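Local coordinates for uncharacterized protein Atu1872 (Agrobacterium tumefaciens, PDB 2QNT) that is of unknown function but belongs to the glyoxalase/bleomycin resistance/dioxygenase family and probably binds a small molecule in a pocket of its paired beta-alpha-beta-beta-beta modules, at residues Asn11-Val16 with Ala49-Arg54; Asp28-Lys33 with Gln90-His95; Asn75-Phe80 with Gly119-Val124; Ala83-Ala88 with Gly108-Arg113; His95-His100 with Arg113-Asp118. All blocks are in the same frame, centred on the assembly; numbering follows the deposited sequence. Where two conformers were deposited one is given.

Contact 1: residues Asn11-Val16 with Ala49-Arg54; sequences NPIPFV and AIHEGR
Phe15 and His51 project to the same face of a parallel strand pair, and neither ring is met squarely from across the contact. Gly53 CA approaches the phenyl group obliquely, 3.8 Å from Phe15 CB, and Ile13 reaches the imidazole obliquely through CG2, which packs 3.5 Å from His51 CB. The side chains of Ile13 and His51 run alongside each other, pointing the same way. His51 CG stands opposite the backbone N (chi1 -157°), and ND1 reaches forward to donate to Glu52 O, 2.8 Å away, a bond that fixes the rotation of the ring; Phe41 meets the ring from a neighbouring strand. On the other side of the sheet, Val16 CG1 touches Ile50 CB. Between the strands, His51 N donates to Pro14 O and Val16 N to His51 O (2.9 Å). Gly53 N then bonds Val16 O at 2.8 Å, so the pairing continues into the first turn of helix 53-61. Glu52 caps that turn, its OE2 receiving Arg54 N from above the carboxylate plane while OE1 is held by Ser55. First and last strands paired in parallel are the hallmark of the beta-alpha-beta-beta-beta module of the glyoxalase fold.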
# COMPACT_ATOMS: atom_id res chain seq x y z
N ASN A 11 -5.83 4.77 -1.01
CA ASN A 11 -4.94 4.41 0.13
C ASN A 11 -4.53 2.95 0.09
O ASN A 11 -5.42 2.14 -0.07
CB ASN A 11 -5.66 4.55 1.49
CG ASN A 11 -6.12 5.97 1.80
OD1 ASN A 11 -5.32 6.89 1.97
ND2 ASN A 11 -7.43 6.13 1.96
N PRO A 12 -3.30 2.61 0.44
CA PRO A 12 -3.06 1.28 0.94
C PRO A 12 -3.45 1.27 2.40
O PRO A 12 -3.32 2.28 3.09
CB PRO A 12 -1.55 1.13 0.85
CG PRO A 12 -1.03 2.48 1.06
CD PRO A 12 -2.09 3.45 0.56
N ILE A 13 -3.87 0.11 2.90
CA ILE A 13 -4.30 -0.03 4.28
C ILE A 13 -3.66 -1.30 4.85
O ILE A 13 -4.28 -2.35 4.89
CB ILE A 13 -5.82 -0.05 4.44
CG1 ILE A 13 -6.48 1.10 3.68
CG2 ILE A 13 -6.17 -0.00 5.93
CD1 ILE A 13 -8.02 1.05 3.64
N PRO A 14 -2.38 -1.22 5.26
CA PRO A 14 -1.77 -2.33 5.99
C PRO A 14 -2.55 -2.63 7.26
O PRO A 14 -3.02 -1.71 7.95
CB PRO A 14 -0.36 -1.85 6.30
CG PRO A 14 -0.17 -0.63 5.48
CD PRO A 14 -1.46 -0.08 5.10
N PHE A 15 -2.64 -3.91 7.58
CA PHE A 15 -3.29 -4.36 8.81
C PHE A 15 -2.30 -4.32 9.95
O PHE A 15 -1.13 -4.65 9.80
CB PHE A 15 -3.76 -5.79 8.68
CG PHE A 15 -4.86 -6.03 7.65
CD1 PHE A 15 -5.36 -5.03 6.83
CD2 PHE A 15 -5.32 -7.32 7.45
CE1 PHE A 15 -6.35 -5.30 5.86
CE2 PHE A 15 -6.31 -7.58 6.46
CZ PHE A 15 -6.79 -6.57 5.70
N VAL A 16 -2.77 -3.88 11.11
CA VAL A 16 -1.92 -3.76 12.31
C VAL A 16 -2.59 -4.41 13.51
O VAL A 16 -3.81 -4.45 13.61
CB VAL A 16 -1.52 -2.28 12.60
CG1 VAL A 16 -0.85 -1.68 11.36
CG2 VAL A 16 -2.73 -1.43 13.04
N ALA A 49 -2.40 5.03 5.27
CA ALA A 49 -3.43 4.68 6.24
C ALA A 49 -3.10 3.36 6.89
O ALA A 49 -2.30 2.62 6.36
CB ALA A 49 -4.79 4.60 5.59
N ILE A 50 -3.66 3.12 8.08
CA ILE A 50 -3.48 1.86 8.81
C ILE A 50 -4.82 1.47 9.40
O ILE A 50 -5.64 2.34 9.72
CB ILE A 50 -2.42 1.98 9.94
CG1 ILE A 50 -2.74 3.16 10.86
CG2 ILE A 50 -1.01 2.11 9.39
CD1 ILE A 50 -1.79 3.36 12.10
N HIS A 51 -5.05 0.17 9.60
CA HIS A 51 -6.29 -0.29 10.20
C HIS A 51 -6.02 -1.47 11.11
O HIS A 51 -5.24 -2.35 10.76
CB HIS A 51 -7.29 -0.75 9.11
CG HIS A 51 -8.75 -0.75 9.49
ND1 HIS A 51 -9.31 -1.51 10.51
CD2 HIS A 51 -9.79 -0.09 8.91
CE1 HIS A 51 -10.63 -1.31 10.53
NE2 HIS A 51 -10.94 -0.43 9.59
N GLU A 52 -6.63 -1.49 12.29
CA GLU A 52 -6.57 -2.67 13.14
C GLU A 52 -7.05 -3.85 12.31
O GLU A 52 -8.08 -3.79 11.66
CB GLU A 52 -7.38 -2.46 14.41
CG GLU A 52 -7.18 -3.57 15.43
CD GLU A 52 -8.05 -4.79 15.16
OE1 GLU A 52 -9.19 -4.61 14.70
OE2 GLU A 52 -7.61 -5.94 15.40
N GLY A 53 -6.29 -4.94 12.35
CA GLY A 53 -6.44 -5.99 11.35
C GLY A 53 -7.68 -6.85 11.52
O GLY A 53 -8.34 -7.17 10.54
N ARG A 54 -7.99 -7.27 12.74
CA ARG A 54 -9.11 -8.18 12.92
C ARG A 54 -10.43 -7.55 12.52
O ARG A 54 -11.26 -8.20 11.88
CB ARG A 54 -9.17 -8.73 14.34
CG ARG A 54 -7.90 -9.47 14.69
CD ARG A 54 -8.01 -10.51 15.73
NE ARG A 54 -8.82 -11.64 15.29
CZ ARG A 54 -8.99 -12.76 15.98
NH1 ARG A 54 -8.38 -12.93 17.14
NH2 ARG A 54 -9.76 -13.72 15.49

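Contact 2: residues Asp28-Lys33 with Gln90-His95; sequences DRLGLK and QDIAPH
The guanidinium of Arg29 lies flat on the imidazole of His95, with the two planes only 3° apart and their centres 3.3 Å from each other. Arg29 CZ sits over the middle of the ring, and Pro94 CB lies over the opposite face, so the imidazole is sandwiched. A bend at chi2 (-55°) turns the arginine chain across the histidine, which it crosses at about a right angle. Arg29 NH1 comes to 3.2 Å from His95 NE2, but the nitrogen lies above the ring and the angle is too poor for a hydrogen bond; the contact is made through the flat faces. On the buried side Ile92 CG1 lies against the carbonyl of the arginine, 3.3 Å from Arg29 O, and an apolar contact follows where Leu30 CD1 touches Ile92 CD1 at 4.1 Å. Leu30 packs on Phe114 and Ile92 on Phe112, and Met7 of the second subunit packs on both Leu30 and Ile92. The outer side is looser and wet. One water accepts from Arg29 NH1 and donates to Asp91 O at 2.8 Å; another donates both to Arg29 O and to Asp91 OD1. The ends of helices 19-29 and 85-92 are thus joined across the outer side by water. Stacking of a cationic guanidinium on the imidazole would be expected to favour the neutral form of His95.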
# COMPACT_ATOMS: atom_id res chain seq x y z
N ASP A 28 5.05 9.58 15.66
CA ASP A 28 6.23 10.02 16.49
C ASP A 28 7.59 9.75 15.89
O ASP A 28 8.53 10.53 16.06
CB ASP A 28 6.31 9.36 17.89
CG ASP A 28 5.17 9.72 18.81
OD1 ASP A 28 4.28 10.50 18.40
OD2 ASP A 28 5.18 9.15 19.93
N ARG A 29 7.74 8.59 15.25
CA ARG A 29 9.03 8.22 14.73
C ARG A 29 9.15 8.67 13.29
O ARG A 29 10.14 9.27 12.94
CB ARG A 29 9.37 6.72 14.92
CG ARG A 29 9.46 6.25 16.35
CD ARG A 29 10.45 7.07 17.16
NE ARG A 29 10.70 6.52 18.48
CZ ARG A 29 11.37 7.16 19.42
NH1 ARG A 29 11.88 8.37 19.20
NH2 ARG A 29 11.56 6.58 20.59
N LEU A 30 8.14 8.38 12.45
CA LEU A 30 8.26 8.75 11.03
C LEU A 30 7.81 10.16 10.74
O LEU A 30 8.11 10.67 9.68
CB LEU A 30 7.52 7.77 10.12
CG LEU A 30 8.40 6.61 9.68
CD1 LEU A 30 8.93 5.86 10.89
CD2 LEU A 30 7.62 5.73 8.72
N GLY A 31 7.16 10.85 11.68
CA GLY A 31 6.76 12.22 11.46
C GLY A 31 5.57 12.40 10.54
O GLY A 31 5.41 13.46 9.94
N LEU A 32 4.72 11.39 10.42
CA LEU A 32 3.50 11.54 9.63
C LEU A 32 2.49 12.33 10.43
O LEU A 32 2.57 12.37 11.66
CB LEU A 32 2.92 10.18 9.26
CG LEU A 32 3.80 9.23 8.49
CD1 LEU A 32 2.95 8.08 7.96
CD2 LEU A 32 4.48 9.97 7.34
N LYS A 33 1.58 13.01 9.73
CA LYS A 33 0.54 13.85 10.34
C LYS A 33 -0.80 13.15 10.15
O LYS A 33 -1.13 12.73 9.03
CB LYS A 33 0.51 15.21 9.66
CG LYS A 33 1.83 15.92 9.72
CD LYS A 33 2.25 16.22 11.15
CE LYS A 33 3.65 16.80 11.20
NZ LYS A 33 3.78 18.03 10.37
N GLN A 90 18.99 9.54 11.27
CA GLN A 90 19.53 9.80 12.62
C GLN A 90 18.39 9.72 13.60
O GLN A 90 18.56 9.20 14.73
CB GLN A 90 20.25 11.17 12.68
CG GLN A 90 20.69 11.64 14.10
CD GLN A 90 21.58 12.88 14.10
OE1 GLN A 90 21.64 13.61 15.08
NE2 GLN A 90 22.27 13.11 12.99
N ASP A 91 17.25 10.25 13.18
CA ASP A 91 16.13 10.35 14.09
C ASP A 91 15.37 9.01 14.25
O ASP A 91 14.93 8.73 15.37
CB ASP A 91 15.27 11.63 13.86
CG ASP A 91 14.12 11.45 12.89
OD1 ASP A 91 13.58 12.47 12.39
OD2 ASP A 91 13.73 10.31 12.65
N ILE A 92 15.30 8.18 13.20
CA ILE A 92 14.52 6.94 13.16
C ILE A 92 15.29 5.67 13.50
O ILE A 92 14.78 4.79 14.19
CB ILE A 92 13.83 6.77 11.75
CG1 ILE A 92 12.74 7.82 11.60
CG2 ILE A 92 13.23 5.37 11.58
CD1 ILE A 92 12.29 8.12 10.20
N ALA A 93 16.51 5.53 12.97
CA ALA A 93 17.24 4.26 13.04
C ALA A 93 17.35 3.64 14.42
O ALA A 93 17.17 2.43 14.58
CB ALA A 93 18.63 4.41 12.45
N PRO A 94 17.64 4.45 15.46
CA PRO A 94 17.77 3.80 16.78
C PRO A 94 16.50 3.13 17.31
O PRO A 94 16.57 2.33 18.26
CB PRO A 94 18.17 4.96 17.70
CG PRO A 94 18.70 6.00 16.76
CD PRO A 94 17.95 5.88 15.51
N HIS A 95 15.34 3.48 16.75
CA HIS A 95 14.06 3.04 17.29
C HIS A 95 13.36 1.97 16.50
O HIS A 95 12.19 1.64 16.74
CB HIS A 95 13.17 4.25 17.41
CG HIS A 95 13.85 5.40 18.07
ND1 HIS A 95 14.33 5.32 19.36
CD2 HIS A 95 14.19 6.63 17.62
CE1 HIS A 95 14.92 6.46 19.67
NE2 HIS A 95 14.84 7.27 18.63
O HOH W 1 12.97 10.00 16.85
O HOH W 2 11.01 11.74 12.11

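Contact 3: residues Asn75-Phe80 with Gly119-Val124; sequences NMLLYF and GHAIEV
Phe80 and Ile122 meet on the apolar side of this strand pair, where Ile122 CG2 approaches the phenyl ring obliquely and lies 3.8 Å from Phe80 CD2. Beside them Leu78 CB packs on Ile122 CG1, and Val124 CG2 touches Phe80 CB. Tyr26 of helix 19-29 covers Leu78 and Ile122, and Phe48 meets the Phe80 ring edge-to-face. The backbones run parallel at 26°: Leu78 N donates to Ala121 O, Glu123 N to Leu78 O and Phe80 N to Glu123 O, each at 2.9 Å. This joins the first and last strands of the second beta-alpha-beta-beta-beta module of the glyoxalase fold, and strand 76-82 carries the sheet on into an antiparallel strand of the second subunit. On the opposite face, Leu77 CD1 lies 4.0 Å from Ala121 CB. Glu123 extends past Leu77 with CG anti to the backbone N (chi1 175°), bringing its carboxylate to the edge of the Tyr79 ring, where OE2 is 3.3 Å from Tyr79 CE1. The carboxylate and ring planes stand 78° apart. Glu123 OE1 is held by a salt bridge from Arg113 and also bonds a bound buffer molecule, which may mark a pocket; Tyr79 OH bonds Glu81. At the N-terminal end of the pair, water links Met76 O to Ala121 N, at 2.8 and 3.0 Å respectively, and a second water lies between Asn75 OD1 and ND1 of His120, whose NE2 bonds Phe15 O.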
# COMPACT_ATOMS: atom_id res chain seq x y z
N ASN A 75 5.62 -9.20 1.42
CA ASN A 75 4.79 -9.25 0.21
C ASN A 75 4.46 -7.88 -0.33
O ASN A 75 3.65 -7.77 -1.24
CB ASN A 75 3.51 -10.04 0.46
CG ASN A 75 2.58 -9.35 1.42
OD1 ASN A 75 2.99 -8.62 2.31
ND2 ASN A 75 1.31 -9.68 1.30
N MSE A 76 5.12 -6.86 0.19
CA MSE A 76 4.85 -5.46 -0.15
C MSE A 76 5.98 -4.63 0.43
O MSE A 76 6.62 -5.07 1.42
CB MSE A 76 3.50 -4.99 0.42
CG MSE A 76 3.05 -3.57 0.00
SE MSE A 76 1.31 -3.04 0.65
CE MSE A 76 1.58 -3.88 2.03
N LEU A 77 6.20 -3.47 -0.13
CA LEU A 77 7.07 -2.47 0.42
C LEU A 77 6.32 -1.17 0.49
O LEU A 77 5.64 -0.78 -0.46
CB LEU A 77 8.32 -2.28 -0.46
CG LEU A 77 9.34 -1.27 0.01
CD1 LEU A 77 10.03 -1.65 1.32
CD2 LEU A 77 10.41 -1.03 -1.09
N LEU A 78 6.41 -0.48 1.63
CA LEU A 78 5.82 0.86 1.78
C LEU A 78 6.92 1.90 1.58
O LEU A 78 7.87 1.95 2.37
CB LEU A 78 5.18 1.00 3.15
CG LEU A 78 4.06 -0.00 3.40
CD1 LEU A 78 3.68 -0.06 4.89
CD2 LEU A 78 2.87 0.29 2.51
N TYR A 79 6.81 2.72 0.53
CA TYR A 79 7.89 3.58 0.07
C TYR A 79 7.55 5.03 0.38
O TYR A 79 6.57 5.59 -0.11
CB TYR A 79 8.13 3.35 -1.45
CG TYR A 79 9.12 4.32 -2.03
CD1 TYR A 79 10.45 4.30 -1.68
CD2 TYR A 79 8.72 5.27 -2.93
CE1 TYR A 79 11.34 5.22 -2.17
CE2 TYR A 79 9.62 6.21 -3.45
CZ TYR A 79 10.91 6.17 -3.05
OH TYR A 79 11.86 7.07 -3.54
N PHE A 80 8.44 5.64 1.17
CA PHE A 80 8.38 7.03 1.62
C PHE A 80 9.64 7.76 1.18
O PHE A 80 10.69 7.15 0.99
CB PHE A 80 8.36 7.13 3.16
CG PHE A 80 7.16 6.49 3.85
CD1 PHE A 80 6.18 7.26 4.40
CD2 PHE A 80 7.06 5.13 4.05
CE1 PHE A 80 5.08 6.73 5.07
CE2 PHE A 80 6.00 4.59 4.74
CZ PHE A 80 5.02 5.38 5.24
N GLY A 119 5.95 -5.62 11.45
CA GLY A 119 6.81 -6.30 10.51
C GLY A 119 6.64 -5.94 9.06
O GLY A 119 7.28 -6.55 8.21
N HIS A 120 5.82 -4.94 8.75
CA HIS A 120 5.71 -4.52 7.36
C HIS A 120 7.01 -3.85 6.95
O HIS A 120 7.63 -3.16 7.78
CB HIS A 120 4.55 -3.52 7.15
CG HIS A 120 3.20 -4.09 7.42
ND1 HIS A 120 2.66 -5.13 6.69
CD2 HIS A 120 2.27 -3.75 8.34
CE1 HIS A 120 1.45 -5.39 7.14
NE2 HIS A 120 1.19 -4.56 8.15
N ALA A 121 7.45 -4.00 5.71
CA ALA A 121 8.70 -3.46 5.23
C ALA A 121 8.49 -2.03 4.76
O ALA A 121 7.58 -1.75 3.95
CB ALA A 121 9.26 -4.34 4.11
N ILE A 122 9.33 -1.14 5.27
CA ILE A 122 9.33 0.28 4.93
C ILE A 122 10.66 0.74 4.37
O ILE A 122 11.73 0.38 4.88
CB ILE A 122 9.07 1.16 6.17
CG1 ILE A 122 7.64 0.98 6.67
CG2 ILE A 122 9.32 2.64 5.84
CD1 ILE A 122 7.43 1.55 8.05
N GLU A 123 10.58 1.58 3.35
CA GLU A 123 11.76 2.26 2.81
C GLU A 123 11.55 3.74 2.95
O GLU A 123 10.48 4.25 2.66
CB GLU A 123 11.92 1.90 1.32
CG GLU A 123 13.06 2.67 0.66
CD GLU A 123 13.31 2.28 -0.76
OE1 GLU A 123 12.98 1.14 -1.14
OE2 GLU A 123 13.82 3.17 -1.48
N VAL A 124 12.62 4.42 3.40
CA VAL A 124 12.70 5.87 3.39
C VAL A 124 13.87 6.24 2.52
O VAL A 124 15.01 5.93 2.84
CB VAL A 124 12.81 6.46 4.80
CG1 VAL A 124 13.06 7.97 4.74
CG2 VAL A 124 11.60 6.13 5.65
O HOH W 3 3.78 -7.01 4.90
O HOH W 4 6.19 -6.04 3.96

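Contact 4: residues Ala83-Ala88 with Gly108-Arg113; sequences ADVDAA and GQRVFR
A bend at chi3 (67°) in the Arg110 chain swings its guanidinium over to Asp86, whose own CG is set beside the backbone N (chi1 -63°). The arginine grips the carboxylate end-on with both terminal nitrogens. Arg110 NH2 meets the syn lone pair of Asp86 OD1 at 2.7 Å, while NH1 bonds Asp86 OD2 at 3.1 Å from the syn side, somewhat out of the carboxylate plane. Both oxygens lie in the guanidinium plane, and the two flat groups are tilted 30° from each other. Val85 CG1 lies 3.8 Å from Arg110 NH1 under this salt bridge. Deeper in, Val85 CG2 packs at the edge of the Phe112 ring, 4.1 Å from CE2, and Ala88 CB reaches the same carbon. Phe89 meets that ring edge-to-face, and Leu102 of strand 98-104 touches Val85, Asp86 and Arg110. Asp84 caps the helix, OD1 accepting from Ala87 N at 3.1 Å from above the carboxylate plane. The first turn of helix 85-92 is thereby laid on strand 110-115, apolar beneath and ion-paired on its outer side, as in the helix-on-sheet packing of a beta-alpha-beta-beta-beta module.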
# COMPACT_ATOMS: atom_id res chain seq x y z
N ALA A 83 12.85 14.83 2.70
CA ALA A 83 13.69 15.91 2.24
C ALA A 83 15.14 15.87 2.71
O ALA A 83 16.04 16.40 2.04
CB ALA A 83 13.06 17.26 2.65
N ASP A 84 15.35 15.33 3.91
CA ASP A 84 16.65 15.21 4.52
C ASP A 84 16.81 13.80 5.07
O ASP A 84 16.58 13.53 6.26
CB ASP A 84 16.82 16.25 5.63
CG ASP A 84 18.22 16.27 6.21
OD1 ASP A 84 19.03 15.36 5.92
OD2 ASP A 84 18.53 17.23 6.95
N VAL A 85 17.20 12.89 4.19
CA VAL A 85 17.27 11.49 4.53
C VAL A 85 18.30 11.23 5.64
O VAL A 85 18.12 10.33 6.43
CB VAL A 85 17.52 10.59 3.30
CG1 VAL A 85 18.96 10.62 2.84
CG2 VAL A 85 17.06 9.14 3.59
N ASP A 86 19.34 12.04 5.71
CA ASP A 86 20.32 11.89 6.79
C ASP A 86 19.72 12.19 8.16
O ASP A 86 19.97 11.47 9.11
CB ASP A 86 21.52 12.78 6.55
CG ASP A 86 22.25 12.39 5.29
OD1 ASP A 86 22.85 11.31 5.28
OD2 ASP A 86 22.22 13.16 4.31
N ALA A 87 18.95 13.28 8.25
CA ALA A 87 18.27 13.63 9.50
C ALA A 87 17.24 12.57 9.83
O ALA A 87 17.12 12.17 11.00
CB ALA A 87 17.61 15.02 9.40
N ALA A 88 16.48 12.10 8.84
CA ALA A 88 15.48 11.06 9.07
C ALA A 88 16.15 9.82 9.64
O ALA A 88 15.61 9.18 10.54
CB ALA A 88 14.70 10.69 7.76
N GLY A 108 21.38 4.96 -7.65
CA GLY A 108 22.02 6.20 -7.20
C GLY A 108 21.37 6.90 -6.03
O GLY A 108 21.95 7.83 -5.47
N GLN A 109 20.17 6.49 -5.66
CA GLN A 109 19.44 7.09 -4.55
C GLN A 109 19.87 6.48 -3.22
O GLN A 109 20.00 5.26 -3.13
CB GLN A 109 17.94 6.84 -4.76
CG GLN A 109 17.02 7.49 -3.76
CD GLN A 109 15.61 6.93 -3.86
OE1 GLN A 109 15.37 5.90 -4.48
NE2 GLN A 109 14.66 7.64 -3.26
N ARG A 110 20.05 7.31 -2.20
CA ARG A 110 20.31 6.84 -0.84
C ARG A 110 19.01 6.56 -0.11
O ARG A 110 18.14 7.44 -0.02
CB ARG A 110 21.12 7.89 -0.10
CG ARG A 110 22.46 8.15 -0.75
CD ARG A 110 23.14 9.34 -0.17
NE ARG A 110 23.53 9.11 1.20
CZ ARG A 110 23.29 9.93 2.22
NH1 ARG A 110 22.64 11.09 2.03
NH2 ARG A 110 23.74 9.58 3.42
N VAL A 111 18.88 5.33 0.39
CA VAL A 111 17.70 4.92 1.14
C VAL A 111 18.07 4.06 2.31
O VAL A 111 19.12 3.44 2.33
CB VAL A 111 16.67 4.13 0.24
CG1 VAL A 111 16.57 4.77 -1.16
CG2 VAL A 111 16.98 2.66 0.13
N PHE A 112 17.17 3.97 3.30
CA PHE A 112 17.27 2.93 4.32
C PHE A 112 15.96 2.20 4.41
O PHE A 112 14.93 2.69 3.98
CB PHE A 112 17.74 3.48 5.68
CG PHE A 112 16.84 4.47 6.37
CD1 PHE A 112 16.15 4.12 7.53
CD2 PHE A 112 16.78 5.78 5.95
CE1 PHE A 112 15.40 5.04 8.23
CE2 PHE A 112 16.02 6.71 6.67
CZ PHE A 112 15.33 6.32 7.79
N ARG A 113 16.00 0.98 4.94
CA ARG A 113 14.81 0.11 4.97
C ARG A 113 14.74 -0.55 6.35
O ARG A 113 15.77 -0.83 6.98
CB ARG A 113 14.86 -0.92 3.87
CG ARG A 113 14.90 -0.30 2.47
CD ARG A 113 14.72 -1.32 1.36
NE ARG A 113 14.75 -0.73 0.02
CZ ARG A 113 15.80 -0.76 -0.80
NH1 ARG A 113 16.96 -1.32 -0.44
NH2 ARG A 113 15.74 -0.26 -2.02

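Contact 5: residues His95-His100 with Arg113-Asp118; sequences HVELIH and RFYDPD
Leu98 and Phe114 form a non-hydrogen-bonded antiparallel pair with CA atoms 4.1 Å apart, and a beta bulge shifts the register by one before His100 pairs with Arg113, Arg113 O taking Ile99 N at 2.8 Å and, weakly, His100 N while Tyr115 N donates to Glu97 O. Ile99 lies over one face of the Tyr115 ring, a CH-pi contact with CG1 3.9 Å from the ring centroid and displaced toward the rim. The extended Glu97 chain runs obliquely past the same ring, its CD 3.7 Å from Tyr115 CD2. Val96 CG2 presses on Phe114 CB at 3.7 Å. On the face away from Leu98 and Phe114, His100 CG lies between the backbone N and carbonyl carbon (chi1 63°), placing one ring face over Arg113 N and turning NE2 toward the arginine side chain. Arg113 NH1 gives a bond of 2.8 Å to His100 NE2, bent to 136° and out of both planes, which stand 76° apart. The guanidinium is held further by Glu123 and Gln105, and its NH2 bonds a bound buffer molecule. A water joins Glu97 N to Tyr115 O where the strands part, and beyond it Asp116 OD1 accepts from Asp118 N in an Asx turn. Helix 19-29 packs on Val96 and Pro117 through Phe25, strand 121-126 flanks Phe114, and Trp61 of the second subunit bonds Tyr115 OH.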
# COMPACT_ATOMS: atom_id res chain seq x y z
N HIS A 95 15.34 3.48 16.75
CA HIS A 95 14.06 3.04 17.29
C HIS A 95 13.36 1.97 16.50
O HIS A 95 12.19 1.64 16.74
CB HIS A 95 13.17 4.25 17.41
CG HIS A 95 13.85 5.40 18.07
ND1 HIS A 95 14.33 5.32 19.36
CD2 HIS A 95 14.19 6.63 17.62
CE1 HIS A 95 14.92 6.46 19.67
NE2 HIS A 95 14.84 7.27 18.63
N VAL A 96 14.04 1.46 15.48
CA VAL A 96 13.43 0.49 14.59
C VAL A 96 14.41 -0.64 14.40
O VAL A 96 15.60 -0.50 14.63
CB VAL A 96 13.05 1.11 13.21
CG1 VAL A 96 12.09 2.30 13.40
CG2 VAL A 96 14.28 1.52 12.44
N GLU A 97 13.88 -1.79 13.99
CA GLU A 97 14.69 -2.86 13.49
C GLU A 97 15.02 -2.58 12.02
O GLU A 97 14.16 -2.71 11.15
CB GLU A 97 13.93 -4.17 13.65
CG GLU A 97 14.76 -5.33 13.23
CD GLU A 97 14.05 -6.64 13.34
OE1 GLU A 97 12.95 -6.69 13.95
OE2 GLU A 97 14.60 -7.62 12.80
N LEU A 98 16.26 -2.20 11.74
CA LEU A 98 16.71 -1.97 10.38
C LEU A 98 16.81 -3.27 9.62
O LEU A 98 17.24 -4.30 10.13
CB LEU A 98 18.09 -1.28 10.32
CG LEU A 98 18.17 0.16 10.82
CD1 LEU A 98 19.65 0.62 10.93
CD2 LEU A 98 17.40 1.10 9.95
N ILE A 99 16.48 -3.21 8.34
CA ILE A 99 16.87 -4.19 7.35
C ILE A 99 18.29 -3.88 6.89
O ILE A 99 19.12 -4.76 6.84
CB ILE A 99 15.85 -4.24 6.19
CG1 ILE A 99 14.48 -4.76 6.71
CG2 ILE A 99 16.40 -5.11 5.07
CD1 ILE A 99 13.35 -4.54 5.73
N HIS A 100 18.57 -2.60 6.61
CA HIS A 100 19.92 -2.16 6.28
C HIS A 100 19.96 -0.65 6.54
O HIS A 100 18.91 0.03 6.58
CB HIS A 100 20.31 -2.49 4.82
CG HIS A 100 19.48 -1.82 3.77
ND1 HIS A 100 19.63 -0.48 3.44
CD2 HIS A 100 18.52 -2.31 2.96
CE1 HIS A 100 18.75 -0.19 2.47
NE2 HIS A 100 18.07 -1.28 2.18
N ARG A 113 16.00 0.98 4.94
CA ARG A 113 14.81 0.11 4.97
C ARG A 113 14.74 -0.55 6.35
O ARG A 113 15.77 -0.83 6.98
CB ARG A 113 14.86 -0.92 3.87
CG ARG A 113 14.90 -0.30 2.47
CD ARG A 113 14.72 -1.32 1.36
NE ARG A 113 14.75 -0.73 0.02
CZ ARG A 113 15.80 -0.76 -0.80
NH1 ARG A 113 16.96 -1.32 -0.44
NH2 ARG A 113 15.74 -0.26 -2.02
N PHE A 114 13.52 -0.77 6.83
CA PHE A 114 13.29 -1.20 8.19
C PHE A 114 11.90 -1.74 8.33
O PHE A 114 11.09 -1.66 7.42
CB PHE A 114 13.53 -0.06 9.18
CG PHE A 114 12.72 1.18 8.90
CD1 PHE A 114 11.53 1.41 9.56
CD2 PHE A 114 13.17 2.14 8.02
CE1 PHE A 114 10.79 2.54 9.32
CE2 PHE A 114 12.42 3.28 7.78
CZ PHE A 114 11.23 3.46 8.45
N TYR A 115 11.60 -2.28 9.50
CA TYR A 115 10.28 -2.83 9.79
C TYR A 115 9.45 -1.89 10.63
O TYR A 115 9.98 -1.21 11.52
CB TYR A 115 10.40 -4.14 10.57
CG TYR A 115 11.11 -5.23 9.81
CD1 TYR A 115 10.53 -5.82 8.70
CD2 TYR A 115 12.38 -5.62 10.16
CE1 TYR A 115 11.20 -6.83 8.00
CE2 TYR A 115 13.06 -6.59 9.47
CZ TYR A 115 12.46 -7.20 8.38
OH TYR A 115 13.13 -8.19 7.69
N ASP A 116 8.15 -1.86 10.37
CA ASP A 116 7.21 -1.24 11.30
C ASP A 116 6.90 -2.19 12.46
O ASP A 116 7.42 -3.31 12.48
CB ASP A 116 6.00 -0.65 10.57
CG ASP A 116 4.88 -1.60 10.35
OD1 ASP A 116 5.00 -2.82 10.63
OD2 ASP A 116 3.78 -1.13 9.93
N PRO A 117 6.14 -1.75 13.46
CA PRO A 117 5.88 -2.59 14.61
C PRO A 117 5.23 -3.94 14.29
O PRO A 117 5.33 -4.86 15.10
CB PRO A 117 4.95 -1.73 15.47
CG PRO A 117 5.42 -0.33 15.14
CD PRO A 117 5.62 -0.38 13.65
N ASP A 118 4.57 -4.08 13.14
CA ASP A 118 3.90 -5.32 12.75
C ASP A 118 4.77 -6.13 11.79
O ASP A 118 4.35 -7.23 11.38
CB ASP A 118 2.55 -5.02 12.12
CG ASP A 118 1.56 -4.53 13.13
OD1 ASP A 118 0.83 -5.38 13.69
OD2 ASP A 118 1.56 -3.31 13.40
O HOH W 5 10.94 -1.93 13.95

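In the fold
The five contacts trace two beta-alpha-beta-beta-beta modules. Contact 1 pairs strand 7-16 with strand 49-52 in the first sheet; contacts 3, 4 and 5 share the second, where strand 110-115 lies between 121-126 and 98-104. Along the chain contact 1 closes before contact 3 opens, contacts 4 and 5 are nested inside contact 3, and contact 2, which joins helices 19-29 and 85-92, crosses contacts 1, 3 and 4. The centres of contacts 3 and 5 are about 9 Å apart, those of 1 and 4 about 25 Å. Glu123 and Arg113 link contacts 3, 4 and 5 beside a bound buffer that may mark a pocket; every contact touches the second subunit, so fold and dimer interface are built together.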